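Local coordinates for protein glycinin A3B4 subunit (PDB 2D5F) that serves as an 11S seed storage globulin of soybean, a hexamer-forming protein with two cupin domains that probably stores nitrogen and amino acids for the germinating seedling, at residues L29-N34 / V47-L52; I70-K75 / V142-L147; E119-V124 / H332-R337. One frame throughout, in Å; residues are numbered along the deposited sequence.

How the interactions relate
All three interactions belong to one antiparallel sheet of the N-terminal cupin, at successive places across it. Interactions 1 and 2 adjoin, since strands 46-52 and 141-147 are neighbours, and both have a residue at the carbonate pocket. Interaction 2 in turn adjoins interaction 3 through strands 67-73 and 121-125, whereas interactions 1 and 3 stay about 8 Å apart at their nearest atoms. Interactions 1 and 3 are largely buried, interaction 2 partly so. Interaction 1 combines regular pairing with polar and charged groups; interaction 2 breaks register and packs aliphatic branches; interaction 3 adds an edge strand from far along the chain and touches a second subunit.

Interaction 1: L29-N34 / V47-L52; sequences LIETWN and VSKRTL. With CO3 (carbonate ion), chain E.
R50 and I30 face each other as a non-hydrogen-bonded pair, their side chains side by side and pointing the same way. The CB of R50 lies near the carbonate, its CG touches I30 CG1 at 4.1 Å, and its CD passes close to carbonate O2. With chi1 at -71°, CG is anti to the carbonyl carbon, and the chain then runs extended to NE, which makes a weak hydrogen bond of 3.3 Å to S48 OG on the same strand. At the tip, R50 NH2 donates to carbonate O2 at 2.6 Å, the oxygen lying at the edge of the guanidinium and near its plane, while NH1 is held by Q67. The ion probably came in with the crystallisation solution; H58, T133 and Y131 also bind it.

Behind this face lies a regular antiparallel ladder of the cupin beta-barrel, strands 29-32 and 47-52 running at 164° to each other. L29 with T51 and E31 with K49 are hydrogen-bonded pairs, and K49 N to E31 O is short at 2.6 Å. W33 N extends the ladder with a nearly straight bond (172°) to V47 O.

On the other face E31 and K49 run alongside one another, both extended. E31 OE1 rests against the K49 methylenes, 3.5 Å from CD, but stops 4.1 Å from NZ, too far for a salt bridge. Water 1 is within hydrogen-bonding distance and angle of E31 OE1, K49 O and T51 OG1; its two protons cannot serve every acceptor around it, and the direction at T51 OG1 stays open. Past the end of strand 29-32, the indole of W33 lies alongside V47, with CZ3 at 3.6 Å from V47 CG1, and K49 N approaches the ring at its edge; W33 NE1 is bonded to L17 O.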
loop_
_atom_site.group_PDB
_atom_site.type_symbol
_atom_site.label_atom_id
_atom_site.label_comp_id
_atom_site.label_asym_id
_atom_site.label_seq_id
_atom_site.Cartn_x
_atom_site.Cartn_y
_atom_site.Cartn_z
ATOM N N LEU B 29 10.848 36.970 -18.318
ATOM C CA LEU B 29 12.247 36.634 -18.132
ATOM C C LEU B 29 12.399 35.271 -17.459
ATOM O O LEU B 29 11.592 34.890 -16.605
ATOM C CB LEU B 29 12.900 37.704 -17.253
ATOM C CG LEU B 29 14.371 37.552 -16.877
ATOM C CD1 LEU B 29 15.236 37.709 -18.127
ATOM C CD2 LEU B 29 14.739 38.599 -15.838
ATOM N N ILE B 30 13.431 34.538 -17.860
ATOM C CA ILE B 30 13.724 33.239 -17.271
ATOM C C ILE B 30 15.190 33.260 -16.873
ATOM O O ILE B 30 16.067 33.522 -17.697
ATOM C CB ILE B 30 13.492 32.082 -18.257
ATOM C CG1 ILE B 30 12.004 31.985 -18.605
ATOM C CG2 ILE B 30 13.965 30.771 -17.638
ATOM C CD1 ILE B 30 11.673 30.863 -19.570
ATOM N N GLU B 31 15.446 33.008 -15.596
ATOM C CA GLU B 31 16.799 32.987 -15.068
ATOM C C GLU B 31 17.073 31.602 -14.514
ATOM O O GLU B 31 16.279 31.072 -13.739
ATOM C CB GLU B 31 16.932 34.018 -13.955
ATOM C CG GLU B 31 16.767 35.447 -14.425
ATOM C CD GLU B 31 16.638 36.404 -13.271
ATOM O OE1 GLU B 31 15.497 36.653 -12.830
ATOM O OE2 GLU B 31 17.679 36.895 -12.788
ATOM N N THR B 32 18.189 31.004 -14.910
ATOM C CA THR B 32 18.513 29.678 -14.409
ATOM C C THR B 32 19.861 29.614 -13.719
ATOM O O THR B 32 20.774 30.373 -14.040
ATOM C CB THR B 32 18.510 28.624 -15.545
ATOM O OG1 THR B 32 19.520 28.945 -16.510
ATOM C CG2 THR B 32 17.151 28.587 -16.231
ATOM N N TRP B 33 19.964 28.715 -12.746
ATOM C CA TRP B 33 21.218 28.482 -12.036
ATOM C C TRP B 33 21.856 27.348 -12.837
ATOM O O TRP B 33 21.160 26.413 -13.236
ATOM C CB TRP B 33 20.950 28.013 -10.603
ATOM C CG TRP B 33 20.669 29.122 -9.596
ATOM C CD1 TRP B 33 21.524 29.586 -8.630
ATOM C CD2 TRP B 33 19.442 29.849 -9.428
ATOM N NE1 TRP B 33 20.904 30.550 -7.870
ATOM C CE2 TRP B 33 19.628 30.735 -8.338
ATOM C CE3 TRP B 33 18.204 29.843 -10.094
ATOM C CZ2 TRP B 33 18.619 31.601 -7.892
ATOM C CZ3 TRP B 33 17.195 30.708 -9.650
ATOM C CH2 TRP B 33 17.414 31.576 -8.561
ATOM N N ASN B 34 23.155 27.438 -13.106
ATOM C CA ASN B 34 23.847 26.394 -13.861
ATOM C C ASN B 34 23.757 25.090 -13.057
ATOM O O ASN B 34 24.165 25.044 -11.894
ATOM C CB ASN B 34 25.317 26.778 -14.057
ATOM C CG ASN B 34 26.036 25.858 -15.022
ATOM O OD1 ASN B 34 25.938 24.636 -14.924
ATOM N ND2 ASN B 34 26.773 26.446 -15.959
ATOM N N VAL B 47 17.716 25.040 -10.299
ATOM C CA VAL B 47 16.637 25.979 -10.051
ATOM C C VAL B 47 16.456 26.970 -11.189
ATOM O O VAL B 47 17.414 27.347 -11.863
ATOM C CB VAL B 47 16.890 26.757 -8.732
ATOM C CG1 VAL B 47 15.734 27.705 -8.444
ATOM C CG2 VAL B 47 17.084 25.774 -7.576
ATOM N N SER B 48 15.214 27.395 -11.382
ATOM C CA SER B 48 14.869 28.342 -12.431
ATOM C C SER B 48 13.915 29.405 -11.886
ATOM O O SER B 48 12.900 29.081 -11.276
ATOM C CB SER B 48 14.212 27.589 -13.586
ATOM O OG SER B 48 13.657 28.478 -14.533
ATOM N N LYS B 49 14.254 30.673 -12.100
ATOM C CA LYS B 49 13.422 31.786 -11.648
ATOM C C LYS B 49 12.688 32.343 -12.863
ATOM O O LYS B 49 13.315 32.753 -13.833
ATOM C CB LYS B 49 14.291 32.871 -11.024
ATOM C CG LYS B 49 13.521 34.061 -10.493
ATOM C CD LYS B 49 14.475 35.054 -9.844
ATOM C CE LYS B 49 13.746 36.290 -9.353
ATOM N NZ LYS B 49 14.701 37.313 -8.829
ATOM N N ARG B 50 11.362 32.352 -12.812
ATOM C CA ARG B 50 10.578 32.836 -13.942
ATOM C C ARG B 50 9.788 34.088 -13.624
ATOM O O ARG B 50 9.200 34.216 -12.547
ATOM C CB ARG B 50 9.629 31.741 -14.432
ATOM C CG ARG B 50 10.343 30.595 -15.129
ATOM C CD ARG B 50 9.518 29.314 -15.126
ATOM N NE ARG B 50 10.392 28.146 -15.165
ATOM C CZ ARG B 50 10.046 26.930 -14.761
ATOM N NH1 ARG B 50 10.920 25.937 -14.838
ATOM N NH2 ARG B 50 8.831 26.705 -14.282
ATOM N N THR B 51 9.785 35.018 -14.569
ATOM C CA THR B 51 9.053 36.258 -14.394
ATOM C C THR B 51 8.089 36.455 -15.545
ATOM O O THR B 51 8.482 36.438 -16.709
ATOM C CB THR B 51 9.998 37.473 -14.323
ATOM O OG1 THR B 51 10.855 37.342 -13.184
ATOM C CG2 THR B 51 9.194 38.764 -14.191
ATOM N N LEU B 52 6.815 36.607 -15.210
ATOM C CA LEU B 52 5.791 36.836 -16.211
ATOM C C LEU B 52 5.376 38.283 -16.037
ATOM O O LEU B 52 4.858 38.663 -14.989
ATOM C CB LEU B 52 4.574 35.936 -15.979
ATOM C CG LEU B 52 4.646 34.442 -16.308
ATOM C CD1 LEU B 52 5.849 33.801 -15.639
ATOM C CD2 LEU B 52 3.351 33.777 -15.853
HETATM C C CO3 E . 6.063 29.272 -14.663
HETATM O O1 CO3 E . 5.409 29.666 -15.680
HETATM O O2 CO3 E . 6.759 28.201 -14.745
HETATM O O3 CO3 E . 6.014 29.952 -13.568
HETATM O O HOH W 1 13.107 35.688 -13.854
#

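Interaction 2: I70-K75 / V142-L147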
loop_
_atom_site.group_PDB
_atom_site.type_symbol
_atom_site.label_atom_id
_atom_site.label_comp_id
_atom_site.label_asym_id
_atom_site.label_seq_id
_atom_site.Cartn_x
_atom_site.Cartn_y
_atom_site.Cartn_z
ATOM N N ILE B 70 7.450 27.953 -6.157
ATOM C CA ILE B 70 6.885 28.831 -5.149
ATOM C C ILE B 70 6.730 30.191 -5.816
ATOM O O ILE B 70 7.669 30.710 -6.418
ATOM C CB ILE B 70 7.770 28.962 -3.882
ATOM C CG1 ILE B 70 7.044 29.857 -2.869
ATOM C CG2 ILE B 70 9.142 29.521 -4.228
ATOM C CD1 ILE B 70 7.675 29.908 -1.502
ATOM N N VAL B 71 5.522 30.735 -5.750
ATOM C CA VAL B 71 5.233 32.034 -6.336
ATOM C C VAL B 71 5.591 33.058 -5.283
ATOM O O VAL B 71 4.960 33.103 -4.231
ATOM C CB VAL B 71 3.737 32.183 -6.673
ATOM C CG1 VAL B 71 3.483 33.531 -7.317
ATOM C CG2 VAL B 71 3.296 31.065 -7.593
ATOM N N VAL B 72 6.602 33.876 -5.554
ATOM C CA VAL B 72 7.018 34.878 -4.586
ATOM C C VAL B 72 6.456 36.272 -4.860
ATOM O O VAL B 72 6.650 37.178 -4.057
ATOM C CB VAL B 72 8.563 34.960 -4.482
ATOM C CG1 VAL B 72 9.132 33.585 -4.118
ATOM C CG2 VAL B 72 9.159 35.467 -5.786
ATOM N N GLN B 73 5.753 36.446 -5.977
ATOM C CA GLN B 73 5.180 37.752 -6.296
ATOM C C GLN B 73 4.105 37.689 -7.374
ATOM O O GLN B 73 4.264 37.005 -8.386
ATOM C CB GLN B 73 6.269 38.729 -6.763
ATOM C CG GLN B 73 5.776 40.172 -6.909
ATOM C CD GLN B 73 6.803 41.101 -7.543
ATOM O OE1 GLN B 73 6.776 41.353 -8.752
ATOM N NE2 GLN B 73 7.720 41.604 -6.731
ATOM N N GLY B 74 3.016 38.416 -7.152
ATOM C CA GLY B 74 1.946 38.458 -8.133
ATOM C C GLY B 74 0.877 37.390 -8.035
ATOM O O GLY B 74 0.788 36.652 -7.047
ATOM N N LYS B 75 0.056 37.315 -9.078
ATOM C CA LYS B 75 -1.018 36.341 -9.131
ATOM C C LYS B 75 -1.316 35.952 -10.572
ATOM O O LYS B 75 -1.160 36.753 -11.496
ATOM C CB LYS B 75 -2.276 36.910 -8.469
ATOM C CG LYS B 75 -2.949 38.028 -9.239
ATOM C CD LYS B 75 -4.153 38.551 -8.463
ATOM C CE LYS B 75 -5.042 39.451 -9.320
ATOM N NZ LYS B 75 -5.814 38.686 -10.350
ATOM N N VAL B 142 6.498 36.525 -10.199
ATOM C CA VAL B 142 7.842 36.003 -10.018
ATOM C C VAL B 142 7.731 34.657 -9.296
ATOM O O VAL B 142 7.155 34.567 -8.209
ATOM C CB VAL B 142 8.717 36.966 -9.192
ATOM C CG1 VAL B 142 10.098 36.371 -8.999
ATOM C CG2 VAL B 142 8.814 38.324 -9.904
ATOM N N ALA B 143 8.271 33.611 -9.914
ATOM C CA ALA B 143 8.217 32.279 -9.328
ATOM C C ALA B 143 9.579 31.598 -9.358
ATOM O O ALA B 143 10.367 31.796 -10.287
ATOM C CB ALA B 143 7.191 31.432 -10.069
ATOM N N ILE B 144 9.857 30.803 -8.328
ATOM C CA ILE B 144 11.120 30.077 -8.243
ATOM C C ILE B 144 10.825 28.586 -8.312
ATOM O O ILE B 144 10.140 28.034 -7.450
ATOM C CB ILE B 144 11.887 30.395 -6.931
ATOM C CG1 ILE B 144 12.584 31.760 -7.037
ATOM C CG2 ILE B 144 12.946 29.332 -6.673
ATOM C CD1 ILE B 144 11.645 32.935 -7.131
ATOM N N SER B 145 11.360 27.938 -9.338
ATOM C CA SER B 145 11.118 26.524 -9.538
ATOM C C SER B 145 12.276 25.595 -9.211
ATOM O O SER B 145 13.397 25.790 -9.669
ATOM C CB SER B 145 10.682 26.276 -10.984
ATOM O OG SER B 145 10.512 24.891 -11.216
ATOM N N LEU B 146 11.987 24.582 -8.401
ATOM C CA LEU B 146 12.975 23.577 -8.057
ATOM C C LEU B 146 12.779 22.485 -9.109
ATOM O O LEU B 146 11.716 21.856 -9.164
ATOM C CB LEU B 146 12.707 23.013 -6.653
ATOM C CG LEU B 146 13.741 22.053 -6.033
ATOM C CD1 LEU B 146 13.778 20.711 -6.785
ATOM C CD2 LEU B 146 15.112 22.716 -6.048
ATOM N N LEU B 147 13.781 22.300 -9.966
ATOM C CA LEU B 147 13.735 21.280 -11.013
ATOM C C LEU B 147 14.393 20.014 -10.456
ATOM O O LEU B 147 15.616 19.906 -10.408
ATOM C CB LEU B 147 14.480 21.753 -12.272
ATOM C CG LEU B 147 13.819 22.767 -13.228
ATOM C CD1 LEU B 147 13.440 24.028 -12.498
ATOM C CD2 LEU B 147 14.784 23.099 -14.362
#
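V142 O is gripped by two successive backbone amides of the facing strand. V72 N donates to V142 O at 2.8 Å, nearly along the C=O axis, and Q73 N adds a weak bond of 3.2 Å to the same V142 O, with an N-H...O angle of only 131°. Two residues facing one are the signature of a classic beta bulge, and the register bears this out: V71 pairs with A143, yet Q73 pairs with V142. Beyond the bulge V142 N returns a bond to Q73 O. On its other side the ladder is regular, with I144 N reaching I70 O at 2.9 Å and I70 N reaching I144 O. The two strands run at 152° to each other.

At the bulge the V72 side chain lies across those of V142 and I144. A chi1 of -57° sets V72 CG1 anti to the carbonyl carbon and leaves CG2 in the position between N and that carbon, over V142 O. V72 CG2 and V142 CG1 are 3.5 Å apart, a close carbon-carbon approach. V72 CG2 also meets I144 CD1 at 3.8 Å, so one methyl bridges two residues of strand 142-147. Further along, I70 and I144 lie side by side, with I70 CG2 at 4.0 Å from I144 CB, while Q73 CB packs on V142 CB.

A143 belongs to the carbonate pocket, and its backbone is bonded to R50 of strand 46-52. Strand 67-73 is bonded through V71 to G120 and D121, and the end of I70 turns to V442 and F444 of strand 438-445 in the second cupin.

Interaction 3: E119-V124 / H332-R337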
loop_
_atom_site.group_PDB
_atom_site.type_symbol
_atom_site.label_atom_id
_atom_site.label_comp_id
_atom_site.label_asym_id
_atom_site.label_seq_id
_atom_site.Cartn_x
_atom_site.Cartn_y
_atom_site.Cartn_z
ATOM N N GLU B 119 0.839 34.812 -4.555
ATOM C CA GLU B 119 2.140 34.808 -3.908
ATOM C C GLU B 119 2.020 34.022 -2.612
ATOM O O GLU B 119 1.039 34.165 -1.882
ATOM C CB GLU B 119 2.596 36.244 -3.630
ATOM C CG GLU B 119 1.500 37.155 -3.097
ATOM C CD GLU B 119 1.925 38.618 -3.054
ATOM O OE1 GLU B 119 2.411 39.133 -4.090
ATOM O OE2 GLU B 119 1.767 39.252 -1.987
ATOM N N GLY B 120 3.019 33.186 -2.338
ATOM C CA GLY B 120 2.997 32.372 -1.136
ATOM C C GLY B 120 2.539 30.957 -1.445
ATOM O O GLY B 120 2.640 30.061 -0.604
ATOM N N ASP B 121 2.029 30.759 -2.656
ATOM C CA ASP B 121 1.556 29.448 -3.093
ATOM C C ASP B 121 2.668 28.616 -3.712
ATOM O O ASP B 121 3.598 29.142 -4.318
ATOM C CB ASP B 121 0.449 29.577 -4.147
ATOM C CG ASP B 121 -0.895 29.961 -3.560
ATOM O OD1 ASP B 121 -1.822 30.193 -4.361
ATOM O OD2 ASP B 121 -1.033 30.027 -2.319
ATOM N N VAL B 122 2.552 27.307 -3.547
ATOM C CA VAL B 122 3.497 26.367 -4.122
ATOM C C VAL B 122 2.710 25.635 -5.194
ATOM O O VAL B 122 1.541 25.293 -4.985
ATOM C CB VAL B 122 3.998 25.350 -3.084
ATOM C CG1 VAL B 122 4.706 24.184 -3.786
ATOM C CG2 VAL B 122 4.951 26.030 -2.118
ATOM N N LEU B 123 3.337 25.423 -6.344
ATOM C CA LEU B 123 2.701 24.714 -7.449
ATOM C C LEU B 123 3.573 23.498 -7.729
ATOM O O LEU B 123 4.790 23.546 -7.539
ATOM C CB LEU B 123 2.647 25.596 -8.707
ATOM C CG LEU B 123 2.200 27.061 -8.583
ATOM C CD1 LEU B 123 2.340 27.749 -9.938
ATOM C CD2 LEU B 123 0.765 27.132 -8.097
ATOM N N VAL B 124 2.959 22.414 -8.182
ATOM C CA VAL B 124 3.710 21.203 -8.492
ATOM C C VAL B 124 3.419 20.781 -9.923
ATOM O O VAL B 124 2.256 20.651 -10.303
ATOM C CB VAL B 124 3.309 20.045 -7.542
ATOM C CG1 VAL B 124 4.108 18.799 -7.870
ATOM C CG2 VAL B 124 3.527 20.461 -6.093
ATOM N N HIS B 332 -1.539 22.467 -6.073
ATOM C CA HIS B 332 -1.124 23.753 -5.547
ATOM C C HIS B 332 -1.639 23.917 -4.127
ATOM O O HIS B 332 -2.713 23.423 -3.775
ATOM C CB HIS B 332 -1.604 24.881 -6.473
ATOM C CG HIS B 332 -2.701 25.720 -5.903
ATOM N ND1 HIS B 332 -2.533 27.056 -5.612
ATOM C CD2 HIS B 332 -3.973 25.414 -5.560
ATOM C CE1 HIS B 332 -3.656 27.538 -5.112
ATOM N NE2 HIS B 332 -4.546 26.563 -5.069
ATOM N N GLU B 333 -0.848 24.598 -3.307
ATOM C CA GLU B 333 -1.184 24.813 -1.913
ATOM C C GLU B 333 -0.448 26.052 -1.416
ATOM O O GLU B 333 0.699 26.287 -1.798
ATOM C CB GLU B 333 -0.724 23.603 -1.092
ATOM C CG GLU B 333 -1.285 23.530 0.315
ATOM C CD GLU B 333 -2.758 23.165 0.320
ATOM O OE1 GLU B 333 -3.120 22.189 -0.371
ATOM O OE2 GLU B 333 -3.550 23.844 1.007
ATOM N N ASN B 334 -1.095 26.849 -0.572
ATOM C CA ASN B 334 -0.411 28.011 -0.031
ATOM C C ASN B 334 0.543 27.481 1.026
ATOM O O ASN B 334 0.196 26.560 1.763
ATOM C CB ASN B 334 -1.370 28.983 0.646
ATOM C CG ASN B 334 -0.638 30.161 1.264
ATOM O OD1 ASN B 334 -0.292 31.124 0.571
ATOM N ND2 ASN B 334 -0.364 30.074 2.564
ATOM N N ILE B 335 1.745 28.041 1.100
ATOM C CA ILE B 335 2.698 27.586 2.110
ATOM C C ILE B 335 3.175 28.717 3.018
ATOM O O ILE B 335 3.555 28.475 4.161
ATOM C CB ILE B 335 3.956 26.938 1.466
ATOM C CG1 ILE B 335 4.803 26.251 2.545
ATOM C CG2 ILE B 335 4.799 28.007 0.769
ATOM C CD1 ILE B 335 6.058 25.561 2.011
ATOM N N ALA B 336 3.136 29.947 2.512
ATOM C CA ALA B 336 3.635 31.098 3.255
ATOM C C ALA B 336 2.714 31.862 4.201
ATOM O O ALA B 336 3.212 32.591 5.056
ATOM C CB ALA B 336 4.286 32.078 2.283
ATOM N N ARG B 337 1.396 31.717 4.068
ATOM C CA ARG B 337 0.477 32.433 4.957
ATOM C C ARG B 337 0.785 32.160 6.424
ATOM O O ARG B 337 0.912 31.011 6.838
ATOM C CB ARG B 337 -0.983 32.050 4.691
ATOM C CG ARG B 337 -1.662 32.838 3.587
ATOM C CD ARG B 337 -3.179 32.720 3.710
ATOM N NE ARG B 337 -3.631 31.336 3.592
ATOM C CZ ARG B 337 -4.039 30.774 2.457
ATOM N NH1 ARG B 337 -4.062 31.479 1.331
ATOM N NH2 ARG B 337 -4.413 29.500 2.445
HETATM O O HOH W 2 -3.237 31.373 -1.344
#
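Strands 121-124 and 332-334 run antiparallel at 164°, their axes 4.4 Å apart, with V122 and E333 as the hydrogen-bonded pair and D121-N334 and L123-H332 as the non-hydrogen-bonded ones. V122 N donates to E333 O at 2.7 Å, and E333 N answers to V122 O. Strand 332-334 thus completes the edge of the N-terminal cupin sheet from a point more than 200 residues onward, and with I335 packed on strands 349-354 and 368-374 it ties the two cupin domains of this bicupin together.

Where the strand turns off, G120 O takes two amides: I335 N at 2.8 Å, tilted from the carbonyl plane, and A336 N at 3.2 Å, in that plane and on a lone pair. V122 CG2 meets I335 CG2 at 3.5 Å on one face. On the other, a chi1 of -77° puts D121 CG beside its own backbone N, and D121 OD1 then lies at the edge of the H332 ring, in its plane and 3.3 Å from H332 CE1, the carboxylate and ring planes 80° apart. H332 CB touches L123 CD2 at 3.6 Å. D121 OD1 accepts a hydrogen bond from N118 N.

E333 turns to other partners, forming salt bridges with K330 and R340, and it packs against E333 of a second subunit. The D121 carboxylate stands nearly perpendicular to the N334 amide. N334 CG lies over the centre of one face of the R337 guanidinium. Water 2 donates to D121 OD2 at 2.8 Å and accepts a weak bond from R337 NH1.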